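Local atomic coordinates of L-threonine 3-dehydrogenase (Clostridioides difficile, PDB entry 7OL1), a protein that probably catalyses the NAD-dependent oxidation of L-threonine at its 3-hydroxyl group, the first step of one route of threonine breakdown. Residues M22-I27 against D89-I94; N50-S55 against S67-I72. All blocks are in the same frame, centred on the assembly; numbering follows the deposited sequence.

Contact 1: M22-I27 against D89-I94; sequences MKKILI and DVDTII
Leu26 bonds through both its N and its O to the neighbouring strand 92-95, in a ladder that pairs it in parallel with strand 25-28 at the middle of a Rossmann-type sheet. Leu26 N gives a bond of 2.9 Å to Thr92 O, while Leu26 O takes one from Ile94 N. Apolar groups close in on both faces of this part. On the face of Ile25 and Ile94, Ile25 CG2 lies 3.7 Å from Ile94 CD1, and the Met22 side chain crosses those of Thr92 and Ile94 at about a right angle, its CE against Thr92 CG2 and Ile94 CD1. Leu26 and Ile93 point to the other face, where Leu26 CB meets Val90 CG1 at 3.9 Å. Tyr46 and Leu42 of helix 33-46 cover the first face, and Phe81 and Ile84 of helix 78-87 cover Leu26 on the second.

Nearer solvent, two side chains are loose: Lys23 is poorly ordered, and Lys24 leads outward, its CD passing beside Asp89 O and its NZ in a weak hydrogen bond with Asn50. The polar backbone links stay firm, Asp91 N giving 2.8 Å to Lys24 O in the carbonyl plane, and the Asp91 carboxylate adds to them. Its CG sits between backbone N and carbonyl carbon (chi1 53°), a torsion that brings its oxygens to two consecutive amides: OD1 receives Lys23 N at 3.2 Å on its syn side, and OD2 receives Lys24 N at 2.7 Å, also syn. Thr92 OG1 also reaches Asp91 OD1, at 2.9 Å from above the carboxylate plane.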
loop_
_atom_site.group_PDB
_atom_site.type_symbol
_atom_site.label_atom_id
_atom_site.label_comp_id
_atom_site.label_asym_id
_atom_site.label_seq_id
_atom_site.Cartn_x
_atom_site.Cartn_y
_atom_site.Cartn_z
ATOM N N MET A 22 10.493 4.763 -27.038
ATOM C CA MET A 22 10.691 6.100 -26.420
ATOM C C MET A 22 11.282 7.056 -27.477
ATOM O O MET A 22 12.216 6.625 -28.161
ATOM C CB MET A 22 11.691 6.018 -25.258
ATOM C CG MET A 22 11.219 5.397 -23.958
ATOM S SD MET A 22 12.709 4.775 -23.128
ATOM C CE MET A 22 12.378 5.284 -21.452
ATOM N N LYS A 23 10.797 8.303 -27.582
ATOM C CA LYS A 23 11.437 9.408 -28.361
ATOM C C LYS A 23 11.991 10.447 -27.377
ATOM O O LYS A 23 13.222 10.642 -27.369
ATOM C CB LYS A 23 10.447 10.099 -29.306
ATOM C CG LYS A 23 9.444 9.203 -30.028
ATOM C CD LYS A 23 9.970 8.551 -31.312
ATOM C CE LYS A 23 8.948 8.471 -32.436
ATOM N NZ LYS A 23 7.791 7.593 -32.116
ATOM N N LYS A 24 11.111 11.069 -26.576
ATOM C CA LYS A 24 11.440 12.195 -25.661
ATOM C C LYS A 24 11.106 11.807 -24.213
ATOM O O LYS A 24 9.892 11.640 -23.879
ATOM C CB LYS A 24 10.678 13.466 -26.061
ATOM C CG LYS A 24 10.743 13.839 -27.539
ATOM C CD LYS A 24 10.212 15.230 -27.902
ATOM C CE LYS A 24 10.927 16.378 -27.207
ATOM N NZ LYS A 24 12.373 16.408 -27.492
ATOM N N ILE A 25 12.141 11.792 -23.371
ATOM C CA ILE A 25 12.177 11.132 -22.038
ATOM C C ILE A 25 12.497 12.169 -20.947
ATOM O O ILE A 25 13.580 12.805 -21.018
ATOM C CB ILE A 25 13.246 10.014 -22.073
ATOM C CG1 ILE A 25 13.073 9.088 -23.274
ATOM C CG2 ILE A 25 13.297 9.226 -20.776
ATOM C CD1 ILE A 25 14.364 8.392 -23.679
ATOM N N LEU A 26 11.638 12.277 -19.930
ATOM C CA LEU A 26 11.917 13.025 -18.672
ATOM C C LEU A 26 12.301 12.006 -17.602
ATOM O O LEU A 26 11.497 11.152 -17.314
ATOM C CB LEU A 26 10.664 13.821 -18.275
ATOM C CG LEU A 26 10.606 14.384 -16.853
ATOM C CD1 LEU A 26 11.712 15.387 -16.588
ATOM C CD2 LEU A 26 9.255 15.032 -16.572
ATOM N N ILE A 27 13.486 12.129 -17.027
ATOM C CA ILE A 27 13.933 11.375 -15.828
ATOM C C ILE A 27 13.853 12.270 -14.588
ATOM O O ILE A 27 14.678 13.191 -14.497
ATOM C CB ILE A 27 15.378 10.887 -16.024
ATOM C CG1 ILE A 27 15.559 10.169 -17.363
ATOM C CG2 ILE A 27 15.790 10.021 -14.843
ATOM C CD1 ILE A 27 17.005 9.925 -17.698
ATOM N N ASP A 89 7.540 18.297 -24.551
ATOM C CA ASP A 89 6.555 17.334 -25.111
ATOM C C ASP A 89 7.007 15.884 -24.915
ATOM O O ASP A 89 7.199 15.210 -25.932
ATOM C CB ASP A 89 6.391 17.526 -26.614
ATOM C CG ASP A 89 6.171 18.961 -27.026
ATOM O OD1 ASP A 89 5.179 19.588 -26.539
ATOM O OD2 ASP A 89 7.002 19.426 -27.828
ATOM N N VAL A 90 7.177 15.419 -23.679
ATOM C CA VAL A 90 7.754 14.073 -23.400
ATOM C C VAL A 90 6.671 13.013 -23.639
ATOM O O VAL A 90 5.496 13.345 -23.570
ATOM C CB VAL A 90 8.335 13.997 -21.983
ATOM C CG1 VAL A 90 9.573 14.866 -21.856
ATOM C CG2 VAL A 90 7.302 14.362 -20.936
ATOM N N ASP A 91 7.074 11.804 -24.019
ATOM C CA ASP A 91 6.160 10.646 -24.240
ATOM C C ASP A 91 6.438 9.603 -23.149
ATOM O O ASP A 91 5.568 8.774 -22.912
ATOM C CB ASP A 91 6.312 10.083 -25.659
ATOM C CG ASP A 91 7.746 9.747 -26.054
ATOM O OD1 ASP A 91 8.177 8.624 -25.712
ATOM O OD2 ASP A 91 8.432 10.616 -26.698
ATOM N N THR A 92 7.582 9.713 -22.468
ATOM C CA THR A 92 8.048 8.822 -21.379
ATOM C C THR A 92 8.493 9.632 -20.158
ATOM O O THR A 92 9.302 10.549 -20.321
ATOM C CB THR A 92 9.229 7.999 -21.887
ATOM O OG1 THR A 92 8.742 7.464 -23.113
ATOM C CG2 THR A 92 9.685 6.931 -20.921
ATOM N N ILE A 93 8.034 9.250 -18.967
ATOM C CA ILE A 93 8.557 9.748 -17.663
ATOM C C ILE A 93 9.139 8.544 -16.916
ATOM O O ILE A 93 8.407 7.610 -16.656
ATOM C CB ILE A 93 7.431 10.455 -16.882
ATOM C CG1 ILE A 93 6.731 11.519 -17.734
ATOM C CG2 ILE A 93 7.942 11.048 -15.575
ATOM C CD1 ILE A 93 5.708 12.343 -16.987
ATOM N N ILE A 94 10.431 8.543 -16.656
ATOM C CA ILE A 94 11.081 7.560 -15.765
ATOM C C ILE A 94 11.213 8.239 -14.399
ATOM O O ILE A 94 12.222 8.942 -14.138
ATOM C CB ILE A 94 12.414 7.084 -16.367
ATOM C CG1 ILE A 94 12.195 6.462 -17.748
ATOM C CG2 ILE A 94 13.122 6.121 -15.424
ATOM C CD1 ILE A 94 13.462 6.244 -18.516
#

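Contact 2: N50-S55 against S67-I72; sequences NVIASS and SGIFEI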
loop_
_atom_site.group_PDB
_atom_site.type_symbol
_atom_site.label_atom_id
_atom_site.label_comp_id
_atom_site.label_asym_id
_atom_site.label_seq_id
_atom_site.Cartn_x
_atom_site.Cartn_y
_atom_site.Cartn_z
ATOM N N ASN A 50 16.970 14.900 -26.461
ATOM C CA ASN A 50 15.669 14.211 -26.241
ATOM C C ASN A 50 15.545 13.627 -24.825
ATOM O O ASN A 50 14.476 13.052 -24.504
ATOM C CB ASN A 50 15.504 13.089 -27.250
ATOM C CG ASN A 50 15.385 13.637 -28.644
ATOM O OD1 ASN A 50 14.648 14.581 -28.879
ATOM N ND2 ASN A 50 16.101 13.045 -29.571
ATOM N N VAL A 51 16.597 13.763 -24.021
ATOM C CA VAL A 51 16.653 13.300 -22.612
ATOM C C VAL A 51 16.836 14.524 -21.720
ATOM O O VAL A 51 17.967 15.160 -21.743
ATOM C CB VAL A 51 17.780 12.275 -22.423
ATOM C CG1 VAL A 51 17.945 11.858 -20.972
ATOM C CG2 VAL A 51 17.528 11.071 -23.292
ATOM N N ILE A 52 15.770 14.796 -20.968
ATOM C CA ILE A 52 15.682 15.822 -19.894
ATOM C C ILE A 52 15.937 15.152 -18.544
ATOM O O ILE A 52 14.997 14.529 -18.001
ATOM C CB ILE A 52 14.297 16.479 -19.917
ATOM C CG1 ILE A 52 14.045 17.180 -21.247
ATOM C CG2 ILE A 52 14.147 17.423 -18.754
ATOM C CD1 ILE A 52 13.238 16.352 -22.173
ATOM N N ALA A 53 17.144 15.304 -18.014
ATOM C CA ALA A 53 17.475 14.930 -16.626
ATOM C C ALA A 53 16.959 16.007 -15.685
ATOM O O ALA A 53 17.128 17.151 -16.031
ATOM C CB ALA A 53 18.955 14.779 -16.472
ATOM N N SER A 54 16.380 15.622 -14.549
ATOM C CA SER A 54 15.779 16.508 -13.525
ATOM C C SER A 54 16.165 16.029 -12.119
ATOM O O SER A 54 16.327 14.839 -11.962
ATOM C CB SER A 54 14.284 16.575 -13.728
ATOM O OG SER A 54 13.574 15.589 -12.996
ATOM N N SER A 55 16.294 16.929 -11.141
ATOM C CA SER A 55 16.626 16.632 -9.722
ATOM C C SER A 55 16.181 17.797 -8.837
ATOM O O SER A 55 15.994 18.861 -9.374
ATOM C CB SER A 55 18.099 16.353 -9.554
ATOM O OG SER A 55 18.407 15.955 -8.217
ATOM N N SER A 67 26.810 18.535 -19.439
ATOM C CA SER A 67 26.794 17.721 -20.682
ATOM C C SER A 67 25.538 17.943 -21.540
ATOM O O SER A 67 25.720 17.978 -22.763
ATOM C CB SER A 67 26.925 16.259 -20.372
ATOM O OG SER A 67 27.225 15.529 -21.556
ATOM N N GLY A 68 24.314 18.011 -20.984
ATOM C CA GLY A 68 23.102 18.092 -21.834
ATOM C C GLY A 68 21.998 18.975 -21.268
ATOM O O GLY A 68 22.328 20.046 -20.715
ATOM N N ILE A 69 20.731 18.554 -21.418
ATOM C CA ILE A 69 19.547 19.231 -20.806
ATOM C C ILE A 69 19.362 18.772 -19.359
ATOM O O ILE A 69 19.294 17.560 -19.142
ATOM C CB ILE A 69 18.263 18.969 -21.599
ATOM C CG1 ILE A 69 18.474 19.168 -23.103
ATOM C CG2 ILE A 69 17.126 19.824 -21.049
ATOM C CD1 ILE A 69 17.187 19.059 -23.959
ATOM N N PHE A 70 19.231 19.723 -18.435
ATOM C CA PHE A 70 19.025 19.508 -16.978
ATOM C C PHE A 70 18.100 20.584 -16.418
ATOM O O PHE A 70 18.276 21.750 -16.725
ATOM C CB PHE A 70 20.320 19.575 -16.182
ATOM C CG PHE A 70 20.128 19.359 -14.706
ATOM C CD1 PHE A 70 20.116 18.079 -14.177
ATOM C CD2 PHE A 70 19.953 20.427 -13.838
ATOM C CE1 PHE A 70 19.941 17.876 -12.816
ATOM C CE2 PHE A 70 19.785 20.223 -12.475
ATOM C CZ PHE A 70 19.775 18.945 -11.967
ATOM N N GLU A 71 17.183 20.180 -15.554
ATOM C CA GLU A 71 16.114 21.023 -14.987
ATOM C C GLU A 71 15.948 20.701 -13.503
ATOM O O GLU A 71 15.671 19.567 -13.167
ATOM C CB GLU A 71 14.835 20.745 -15.759
ATOM C CG GLU A 71 14.909 21.257 -17.185
ATOM C CD GLU A 71 14.492 22.707 -17.378
ATOM O OE1 GLU A 71 13.966 22.990 -18.469
ATOM O OE2 GLU A 71 14.665 23.539 -16.433
ATOM N N ILE A 72 16.136 21.680 -12.645
ATOM C CA ILE A 72 15.672 21.611 -11.237
ATOM C C ILE A 72 14.173 21.335 -11.234
ATOM O O ILE A 72 13.391 22.123 -11.858
ATOM C CB ILE A 72 15.978 22.906 -10.470
ATOM C CG1 ILE A 72 17.465 23.270 -10.513
ATOM C CG2 ILE A 72 15.446 22.794 -9.053
ATOM C CD1 ILE A 72 18.370 22.268 -9.834
#
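Ala53 and Glu71 make the central rung between strands 51-55 and 69-72: Glu71 N donates to Ala53 O over 3.1 Å, lying in the carbonyl plane. The flanking rungs are weaker, Ala53 N reaching Ile69 O at 3.3 Å and Ser55 N reaching Glu71 O at 3.4 Å. Close CA-H...O approaches supplement them, such as Phe70 CA to Ala53 O at 3.2 Å. The axes of the two short strands are turned 30° from each other, in keeping with a pairing firmest at its middle.

Phe70 carries much of the side-chain contact. With CG anti to the backbone N (chi1 180°), its ring leans along the neighbouring strand, CD1 coming 4.2 Å from Ala53 CB and CZ 3.9 Å from Ser55 CB. It meets Ala53 and Ser55 obliquely, and the touch is one of van der Waals packing. On the other face, Ile52 CG1 and Ile69 CG2 approach at 4.1 Å, and Ile52 CG2 lies near the aliphatic CG of Glu71.

The next shell fixes these groups. Ser54 OG bonds to the carbonyl of Ile27, adding a side-chain tie to the backbone ladder that joins strand 51-55 to strand 25-28. The carboxylate of Glu71 leads away from the pair to Tyr88 and Lys87, the latter through a salt bridge, and Tyr88 also packs on Ile52 and Ile69. Val51 and Ala53 rest on Arg43 of helix 33-46. Strand 51-55 therefore has a strand on each flank, whereas strand 69-72 pairs with it alone in this chain. Such an outer parallel strand, added beyond the second strand of a beta-alpha-beta unit, is typical of the nucleotide-binding Rossmann fold of extended short-chain dehydrogenases.

Overall arrangement
Both contacts belong to one parallel array, running 69-72, 51-55, 25-28, 92-95 across the sheet, and their centres lie about 11 Å apart. Strands 25-28 and 51-55 are the seam between them, joined by backbone bonds such as the probable one from Ile52 N to Ile25 O (3.0 Å). Along the chain, contact 2 is nested within the loop that contact 1 closes: helix 33-46 links the first two strands, and helix 78-87 leads from 69-72 to 92-95. The worked principle is the Rossmann strand order, in which the chain builds outward from its first strand, then returns to its other side. The glycine-rich turn after strand 25-28 is consistent with NAD binding there.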